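Local coordinates for TerD domain-containing protein (Streptomyces avermitilis, PDB 2QNG) that is of unknown function but binds calcium ions through its TerD domain, a fold built on two antiparallel beta-sheets, at residues A[75-78]-A[79-83]. Residues are numbered along the deposited sequence; the frame is centred on the assembly and turned at random.
Sequences SRSP and DGTIY
Ser77 OG sits in the concave side of a tight turn and takes the backbone N-H of Asp79, N to OG 3.0 Å at 155°. A weak, bent second bond comes from Gly80 N, 3.2 Å from Ser77 OG. OG reaches both amides because it lies anti to its own backbone N (chi1 167°), swung forward over the chain that follows. Asp79 OD1 lies 2.7 Å from Ser77 OG, its carboxylate folded back over the turn. That oxygen also receives Thr81 N (Asp79 OD1 to Thr81 N 3.2 Å, 153°) on its anti lone pair, the Asx turn of the segment. Serine and aspartate thus hold the amides of Asp79 and Thr81, and that of Gly80 only weakly, in the loop that crosses from strand 69-71, an edge strand of one sheet, to strand 82-86, an edge strand of the other. Tyr69 backs this side, touching Ser77, Pro78 and Thr81 and giving Asp79 OD2 a weak hydrogen bond. Ser77 CB meanwhile packs against Ile82 O at 3.1 Å. Toward the start of strand 82-86 the closure is looser: a water bridges the two arms, donating to Ile82 O at 2.7 Å and accepting from Ser77 N. Pro78 and Gly80 make the exposed outer side of the bend.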
# COMPACT_ATOMS: atom_id res chain seq x y z
N SER A 75 12.26 -4.79 1.15
CA SER A 75 12.46 -4.31 2.51
C SER A 75 11.54 -5.06 3.46
O SER A 75 10.37 -4.74 3.53
CB SER A 75 12.17 -2.81 2.58
OG SER A 75 12.32 -2.30 3.89
N ARG A 76 12.04 -6.11 4.12
CA ARG A 76 11.28 -6.86 5.14
C ARG A 76 11.04 -6.06 6.40
O ARG A 76 11.87 -5.25 6.77
CB ARG A 76 12.01 -8.16 5.54
CG ARG A 76 12.10 -9.16 4.38
CD ARG A 76 13.11 -10.29 4.60
NE ARG A 76 12.81 -11.14 5.76
CZ ARG A 76 12.12 -12.29 5.70
NH1 ARG A 76 11.59 -12.70 4.55
NH2 ARG A 76 11.94 -13.03 6.80
N SER A 77 9.90 -6.34 7.06
CA SER A 77 9.66 -5.77 8.38
C SER A 77 10.73 -6.25 9.36
O SER A 77 11.17 -7.39 9.29
CB SER A 77 8.32 -6.28 8.91
OG SER A 77 8.21 -5.99 10.29
N PRO A 78 11.14 -5.39 10.32
CA PRO A 78 12.12 -5.88 11.30
C PRO A 78 11.51 -6.84 12.31
O PRO A 78 12.23 -7.61 12.94
CB PRO A 78 12.61 -4.60 11.98
CG PRO A 78 11.51 -3.60 11.79
CD PRO A 78 10.75 -3.99 10.53
N ASP A 79 10.18 -6.81 12.41
CA ASP A 79 9.45 -7.52 13.46
C ASP A 79 8.54 -8.65 12.91
O ASP A 79 7.86 -9.30 13.71
CB ASP A 79 8.65 -6.54 14.40
CG ASP A 79 7.70 -5.58 13.65
OD1 ASP A 79 7.04 -6.07 12.72
OD2 ASP A 79 7.58 -4.36 14.01
N GLY A 80 8.51 -8.86 11.57
CA GLY A 80 7.73 -9.93 10.92
C GLY A 80 6.19 -9.79 10.97
O GLY A 80 5.44 -10.73 10.67
N THR A 81 5.72 -8.62 11.38
CA THR A 81 4.29 -8.43 11.59
C THR A 81 3.60 -7.90 10.34
O THR A 81 2.39 -7.99 10.25
CB THR A 81 4.00 -7.48 12.76
OG1 THR A 81 4.59 -6.20 12.51
CG2 THR A 81 4.58 -8.06 14.05
N ILE A 82 4.36 -7.34 9.40
CA ILE A 82 3.82 -6.81 8.15
C ILE A 82 4.70 -7.45 7.09
O ILE A 82 5.93 -7.40 7.20
CB ILE A 82 3.94 -5.28 8.05
CG1 ILE A 82 3.02 -4.60 9.07
CG2 ILE A 82 3.62 -4.80 6.64
CD1 ILE A 82 3.27 -3.10 9.27
N TYR A 83 4.07 -8.10 6.10
CA TYR A 83 4.85 -8.88 5.15
C TYR A 83 4.16 -9.01 3.81
O TYR A 83 2.93 -9.12 3.74
CB TYR A 83 5.21 -10.28 5.71
CG TYR A 83 4.08 -11.07 6.34
CD1 TYR A 83 3.41 -12.05 5.61
CD2 TYR A 83 3.69 -10.83 7.66
CE1 TYR A 83 2.37 -12.79 6.17
CE2 TYR A 83 2.64 -11.56 8.24
CZ TYR A 83 2.01 -12.56 7.50
OH TYR A 83 0.99 -13.28 8.09
O HOH W 1 8.22 -8.45 6.12